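Local coordinates for protein ribokinase (Arabidopsis thaliana, PDB 6ILS) that phosphorylates D-ribose at O-5 with ATP and a divalent cation, most likely magnesium, giving D-ribose 5-phosphate in the chloroplast, at residues 139-144 / 151-156; 166-169 / 174-177. All blocks are in the same frame, centred on the assembly; numbering follows the deposited sequence.

Contact 1 of 2, residues 139-144 / 151-156. With RIB (alpha-D-ribofuranose), chain F.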
ATOM      1  N   VAL B 139      20.522  22.894  -3.874  1.00 17.58           N
ATOM      2  CA  VAL B 139      19.923  21.915  -2.973  1.00 19.15           C
ATOM      3  C   VAL B 139      18.433  22.184  -2.799  1.00 18.42           C
ATOM      4  O   VAL B 139      18.036  23.339  -2.633  1.00 15.83           O
ATOM      5  CB  VAL B 139      20.638  21.925  -1.578  1.00 18.60           C
ATOM      6  CG1 VAL B 139      19.899  21.050  -0.576  1.00 20.04           C
ATOM      7  CG2 VAL B 139      22.073  21.474  -1.729  1.00 19.89           C
ATOM      8  N   LEU B 140      17.610  21.126  -2.864  1.00 14.49           N
ATOM      9  CA  LEU B 140      16.157  21.238  -2.717  1.00 14.54           C
ATOM     10  C   LEU B 140      15.674  20.456  -1.515  1.00 15.95           C
ATOM     11  O   LEU B 140      16.017  19.284  -1.383  1.00 17.82           O
ATOM     12  CB  LEU B 140      15.411  20.685  -3.955  1.00 15.79           C
ATOM     13  CG  LEU B 140      15.659  21.239  -5.340  1.00 25.58           C
ATOM     14  CD1 LEU B 140      14.488  20.847  -6.291  1.00 20.94           C
ATOM     15  CD2 LEU B 140      15.896  22.736  -5.300  1.00 26.63           C
ATOM     16  N   LEU B 141      14.884  21.115  -0.668  1.00 14.97           N
ATOM     17  CA  LEU B 141      14.259  20.541   0.520  1.00 15.18           C
ATOM     18  C   LEU B 141      12.746  20.714   0.449  1.00 17.36           C
ATOM     19  O   LEU B 141      12.252  21.603  -0.262  1.00 15.51           O
ATOM     20  CB  LEU B 141      14.810  21.235   1.782  1.00 15.55           C
ATOM     21  CG  LEU B 141      16.329  21.373   1.840  1.00 14.38           C
ATOM     22  CD1 LEU B 141      16.740  22.290   3.009  1.00 18.87           C
ATOM     23  CD2 LEU B 141      17.025  19.975   1.964  1.00 14.55           C
ATOM     24  N   GLN B 142      12.006  19.879   1.180  1.00 13.39           N
ATOM     25  CA  GLN B 142      10.577  20.077   1.382  1.00 17.14           C
ATOM     26  C   GLN B 142      10.266  19.853   2.867  1.00 17.60           C
ATOM     27  O   GLN B 142      11.181  19.771   3.679  1.00 19.21           O
ATOM     28  CB  GLN B 142       9.734  19.133   0.514  1.00 16.14           C
ATOM     29  CG  GLN B 142      10.338  18.839  -0.859  1.00 14.81           C
ATOM     30  CD  GLN B 142      11.528  17.877  -0.780  1.00 17.20           C
ATOM     31  OE1 GLN B 142      11.526  16.899  -0.008  1.00 15.66           O
ATOM     32  NE2 GLN B 142      12.543  18.159  -1.566  1.00 16.29           N
ATOM     33  N   ARG B 143       8.990  19.731   3.216  1.00 17.09           N
ATOM     34  CA  ARG B 143       8.655  19.548   4.625  1.00 21.88           C
ATOM     35  C   ARG B 143       7.984  18.219   4.915  1.00 18.22           C
ATOM     36  O   ARG B 143       6.920  18.160   5.533  1.00 21.89           O
ATOM     37  CB  ARG B 143       7.807  20.713   5.086  1.00 23.17           C
ATOM     38  CG  ARG B 143       8.568  22.005   4.878  1.00 24.30           C
ATOM     39  CD  ARG B 143       8.272  23.040   5.931  1.00 34.02           C
ATOM     40  NE  ARG B 143       8.556  22.589   7.296  1.00 34.64           N
ATOM     41  CZ  ARG B 143       7.671  22.679   8.283  1.00 34.82           C
ATOM     42  NH1 ARG B 143       6.464  23.169   8.027  1.00 32.71           N
ATOM     43  NH2 ARG B 143       7.974  22.271   9.509  1.00 38.89           N
ATOM     44  N   GLU B 144       8.653  17.153   4.490  1.00 16.56           N
ATOM     45  CA  GLU B 144       8.176  15.779   4.691  1.00 15.69           C
ATOM     46  C   GLU B 144       9.259  14.916   5.341  1.00 20.02           C
ATOM     47  O   GLU B 144       9.167  13.684   5.345  1.00 18.28           O
ATOM     48  CB  GLU B 144       7.727  15.172   3.341  1.00 19.44           C
ATOM     49  CG  GLU B 144       6.493  15.838   2.755  1.00 19.02           C
ATOM     50  CD  GLU B 144       5.871  15.061   1.580  1.00 23.00           C
ATOM     51  OE1 GLU B 144       6.601  14.350   0.844  1.00 21.14           O
ATOM     52  OE2 GLU B 144       4.636  15.156   1.416  1.00 23.32           O
ATOM     53  N   ILE B 151      17.314  21.632   8.835  1.00 25.67           N
ATOM     54  CA  ILE B 151      18.144  22.709   9.388  1.00 23.18           C
ATOM     55  C   ILE B 151      19.619  22.386   9.200  1.00 23.33           C
ATOM     56  O   ILE B 151      20.379  23.207   8.705  1.00 26.78           O
ATOM     57  CB  ILE B 151      17.807  22.964  10.871  1.00 24.17           C
ATOM     58  CG1 ILE B 151      16.457  23.673  10.969  1.00 27.48           C
ATOM     59  CG2 ILE B 151      18.901  23.809  11.527  1.00 30.34           C
ATOM     60  CD1 ILE B 151      15.859  23.690  12.346  1.00 30.79           C
ATOM     61  N   GLN B 152      20.014  21.156   9.511  1.00 24.42           N
ATOM     62  CA  GLN B 152      21.402  20.758   9.369  1.00 22.65           C
ATOM     63  C   GLN B 152      21.887  20.810   7.924  1.00 26.97           C
ATOM     64  O   GLN B 152      23.031  21.180   7.657  1.00 25.00           O
ATOM     65  CB  GLN B 152      21.609  19.346   9.944  1.00 25.11           C
ATOM     66  CG  GLN B 152      21.336  19.247  11.446  1.00 26.74           C
ATOM     67  CD  GLN B 152      21.479  17.827  11.969  1.00 30.03           C
ATOM     68  OE1 GLN B 152      22.525  17.188  11.805  1.00 33.20           O
ATOM     69  NE2 GLN B 152      20.413  17.315  12.571  1.00 29.27           N
ATOM     70  N   VAL B 153      21.032  20.420   6.981  1.00 23.01           N
ATOM     71  CA  VAL B 153      21.429  20.442   5.575  1.00 23.63           C
ATOM     72  C   VAL B 153      21.609  21.884   5.087  1.00 20.76           C
ATOM     73  O   VAL B 153      22.609  22.225   4.461  1.00 21.96           O
ATOM     74  CB  VAL B 153      20.382  19.710   4.696  1.00 21.07           C
ATOM     75  CG1 VAL B 153      20.630  19.986   3.211  1.00 21.59           C
ATOM     76  CG2 VAL B 153      20.419  18.220   4.986  1.00 22.64           C
ATOM     77  N   ALA B 154      20.629  22.722   5.387  1.00 23.30           N
ATOM     78  CA  ALA B 154      20.649  24.102   4.916  1.00 24.24           C
ATOM     79  C   ALA B 154      21.872  24.834   5.464  1.00 30.11           C
ATOM     80  O   ALA B 154      22.571  25.524   4.724  1.00 28.54           O
ATOM     81  CB  ALA B 154      19.385  24.805   5.317  1.00 20.72           C
ATOM     82  N   LYS B 155      22.143  24.647   6.754  1.00 31.10           N
ATOM     83  CA  LYS B 155      23.301  25.289   7.389  1.00 29.39           C
ATOM     84  C   LYS B 155      24.609  24.806   6.781  1.00 31.93           C
ATOM     85  O   LYS B 155      25.551  25.582   6.618  1.00 35.44           O
ATOM     86  CB  LYS B 155      23.293  25.045   8.901  1.00 29.23           C
ATOM     87  CG  LYS B 155      22.267  25.897   9.611  1.00 32.75           C
ATOM     88  CD  LYS B 155      22.320  25.744  11.119  1.00 39.80           C
ATOM     89  CE  LYS B 155      21.236  26.600  11.751  1.00 43.17           C
ATOM     90  NZ  LYS B 155      21.323  26.644  13.241  1.00 48.60           N
ATOM     91  N   ALA B 156      24.656  23.532   6.405  1.00 30.80           N
ATOM     92  CA  ALA B 156      25.854  22.968   5.785  1.00 31.81           C
ATOM     93  C   ALA B 156      26.096  23.555   4.399  1.00 36.05           C
ATOM     94  O   ALA B 156      27.213  23.512   3.883  1.00 35.65           O
ATOM     95  CB  ALA B 156      25.750  21.447   5.699  1.00 33.08           C
TER
HETATM   96  O5  RIB F 402       3.557  16.473  -4.236  1.00 23.86           O
HETATM   97  C5  RIB F 402       3.174  15.135  -4.419  1.00 29.46           C
HETATM   98  C4  RIB F 402       3.500  14.378  -3.300  1.00 31.25           C
HETATM   99  O4  RIB F 402       2.949  14.956  -2.020  1.00 37.35           O
HETATM  100  C3  RIB F 402       2.704  13.011  -3.457  1.00 35.27           C
HETATM  101  O3  RIB F 402       3.549  12.078  -4.288  1.00 32.26           O
HETATM  102  C2  RIB F 402       2.400  12.640  -2.296  1.00 35.67           C
HETATM  103  O2  RIB F 402       3.133  11.429  -1.857  1.00 29.15           O
HETATM  104  C1  RIB F 402       2.697  13.918  -1.265  1.00 36.28           C
HETATM  105  O1  RIB F 402       3.779  13.636  -0.455  1.00 29.79           O

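Contact 2 of 2, residues 166-169 / 174-177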
ATOM      1  N   LEU B 166      13.638  25.768  -0.313  1.00 17.04           N
ATOM      2  CA  LEU B 166      12.738  25.050   0.552  1.00 16.80           C
ATOM      3  C   LEU B 166      11.320  25.136   0.017  1.00 18.59           C
ATOM      4  O   LEU B 166      10.698  26.206  -0.012  1.00 17.96           O
ATOM      5  CB  LEU B 166      12.808  25.590   1.994  1.00 18.27           C
ATOM      6  CG  LEU B 166      11.763  25.025   2.950  1.00 18.47           C
ATOM      7  CD1 LEU B 166      11.987  23.525   3.237  1.00 16.58           C
ATOM      8  CD2 LEU B 166      11.759  25.826   4.276  1.00 24.13           C
ATOM      9  N   ASP B 167      10.824  23.990  -0.430  1.00 19.06           N
ATOM     10  CA  ASP B 167       9.442  23.839  -0.843  1.00 19.73           C
ATOM     11  C   ASP B 167       8.659  23.693   0.440  1.00 22.19           C
ATOM     12  O   ASP B 167       9.074  22.948   1.337  1.00 20.39           O
ATOM     13  CB  ASP B 167       9.303  22.628  -1.786  1.00 21.05           C
ATOM     14  CG  ASP B 167       7.863  22.229  -2.053  1.00 25.54           C
ATOM     15  OD1 ASP B 167       6.945  23.044  -1.854  1.00 26.56           O
ATOM     16  OD2 ASP B 167       7.647  21.062  -2.465  1.00 30.77           O
ATOM     17  N   VAL B 168       7.555  24.418   0.555  1.00 20.53           N
ATOM     18  CA  VAL B 168       6.826  24.464   1.817  1.00 22.38           C
ATOM     19  C   VAL B 168       5.864  23.294   1.878  1.00 24.94           C
ATOM     20  O   VAL B 168       5.297  22.988   2.925  1.00 25.82           O
ATOM     21  CB  VAL B 168       6.098  25.827   1.991  1.00 24.25           C
ATOM     22  CG1 VAL B 168       5.357  25.892   3.313  1.00 25.93           C
ATOM     23  CG2 VAL B 168       7.111  26.928   1.955  1.00 22.50           C
ATOM     24  N   GLY B 169       5.719  22.593   0.755  1.00 24.36           N
ATOM     25  CA  GLY B 169       4.852  21.432   0.707  1.00 22.53           C
ATOM     26  C   GLY B 169       5.249  20.376   1.726  1.00 22.65           C
ATOM     27  O   GLY B 169       6.439  20.135   1.960  1.00 20.74           O
ATOM     28  N   PRO B 174       4.224  25.275  11.630  1.00 38.38           N
ATOM     29  CA  PRO B 174       5.015  26.486  11.373  1.00 38.67           C
ATOM     30  C   PRO B 174       6.447  26.133  11.000  1.00 33.02           C
ATOM     31  O   PRO B 174       6.966  25.114  11.446  1.00 33.97           O
ATOM     32  CB  PRO B 174       4.960  27.236  12.708  1.00 38.40           C
ATOM     33  CG  PRO B 174       3.705  26.754  13.357  1.00 35.43           C
ATOM     34  CD  PRO B 174       3.569  25.313  12.952  1.00 38.38           C
ATOM     35  N   ILE B 175       7.068  26.952  10.167  1.00 36.32           N
ATOM     36  CA  ILE B 175       8.457  26.733   9.798  1.00 35.06           C
ATOM     37  C   ILE B 175       9.377  27.391  10.821  1.00 37.11           C
ATOM     38  O   ILE B 175       9.234  28.575  11.113  1.00 38.30           O
ATOM     39  CB  ILE B 175       8.780  27.303   8.403  1.00 36.06           C
ATOM     40  CG1 ILE B 175       7.760  26.819   7.364  1.00 36.93           C
ATOM     41  CG2 ILE B 175      10.211  26.950   8.012  1.00 27.11           C
ATOM     42  CD1 ILE B 175       7.919  27.490   6.005  1.00 34.48           C
ATOM     43  N   PRO B 176      10.327  26.627  11.366  1.00 35.17           N
ATOM     44  CA  PRO B 176      11.289  27.185  12.320  1.00 34.31           C
ATOM     45  C   PRO B 176      12.104  28.304  11.695  1.00 36.37           C
ATOM     46  O   PRO B 176      12.572  28.157  10.569  1.00 29.43           O
ATOM     47  CB  PRO B 176      12.191  25.995  12.650  1.00 34.67           C
ATOM     48  CG  PRO B 176      11.387  24.788  12.296  1.00 35.66           C
ATOM     49  CD  PRO B 176      10.549  25.188  11.132  1.00 33.86           C
ATOM     50  N   ASN B 177      12.284  29.407  12.413  1.00 31.27           N
ATOM     51  CA  ASN B 177      12.999  30.553  11.857  1.00 29.86           C
ATOM     52  C   ASN B 177      14.440  30.237  11.590  1.00 29.22           C
ATOM     53  O   ASN B 177      15.075  30.844  10.732  1.00 34.97           O
ATOM     54  CB  ASN B 177      12.898  31.751  12.804  1.00 33.97           C
ATOM     55  CG  ASN B 177      11.523  32.340  12.814  1.00 36.65           C
ATOM     56  OD1 ASN B 177      10.987  32.682  11.762  1.00 40.49           O
ATOM     57  ND2 ASN B 177      10.919  32.425  13.989  1.00 39.51           N
TER

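Contact 1 of 2, residues 139-144 / 151-156
Leu141, on strand 139-143, lies against Val153 and Ala154 of helix 151-156. From its CB, aimed at the helix, the chain runs through CG and splits there. CD2 comes down on Val153 CG1 at 3.8 Å, the two side chains lying side by side and running opposite ways, and CD1 rests more loosely on Ala154 CB at 4.3 Å. Val153 CG1 is shared: Val139 CG1 also meets it, at 4.0 Å. With that methyl anti to its own backbone N (chi1 168°), Val153 reaches two strand residues that point to the same face of the sheet. No hydrogen bond crosses between strand and helix, and the four residues in touch are all buried.

Past the end of the strand the chemistry changes. Glu144 stretches out from CG, and its OE2 accepts a 2.6 Å hydrogen bond from O1 of the ribose, while OE1 is held by Lys41 N and Ser10 OG. With both oxygens engaged, the carboxylate is fixed in its rotation beside the sugar. Asp14, Asn12, Gly40, Lys41 and Asp259 also hydrogen-bond to the ribose.

Strand and helix run nearly antiparallel (157°), their axes 10.0 Å apart. This is the first half of the beta-alpha-beta unit made by strand 138-143, helix 147-158 and strand 164-170 in the ribokinase (PfkB) fold, with the ribose-binding Glu144 just past the C-terminal end of the strand.

Contact 2 of 2, residues 166-169 / 174-177
Apolar packing is all that joins the two segments directly, and Ile175 makes it from the loop side with both of its branches. Its CD1 lies against both methyls of Val168, 4.0 Å from Val168 CG1 and 4.2 Å from Val168 CG2, the side chains crossing at about a right angle. The other branch, CG2, meets Leu166 CD2 at 4.2 Å, the two side chains overlapping in antiparallel fashion. Ile175 CG1 stands anti to the carbonyl carbon (chi1 -51°) and carries CD1 over to Val168.

Polar bonding stays on the strand side. Asp167 OD1 accepts from Gly169 N at 2.9 Å, closing an Asx turn near the strand's C-terminal end; the bond is nearly straight at 166°, yet the N-H comes from above the carboxylate plane. The same oxygen forms a salt bridge with Lys225, a predicted ATP-binding residue, and so ties this turn to the nucleotide side of the fold.

Strand 164-170 sits inside the main sheet between strands 138-143 and 185-187. Leu166 touches Leu141 and Leu186, Val168 reaches Glu192 on helix 190-197, and Ile175 packs on Leu196 of that helix just before helix 177-180 begins.

How the contacts relate
Both contacts are buried and lie on adjoining parallel strands of the central sheet, their centres about 10 Å apart. Backbone pairing joins them: Leu141 O probably accepts from Asp167 N at 2.8 Å, and Gly169 O from Arg143 N at 2.9 Å. Contact 1 sets a strand against a regular helix, whereas contact 2 sets the next strand against the loop that follows it. Each is apolar across its segments, with an acidic residue near the strand's C-terminal end doing different polar work: Glu144 binds ribose, while Asp167 braces its own turn and pairs with Lys225. Arg143 belongs to contact 1's strand, and its CG packs on Asp167 O of contact 2.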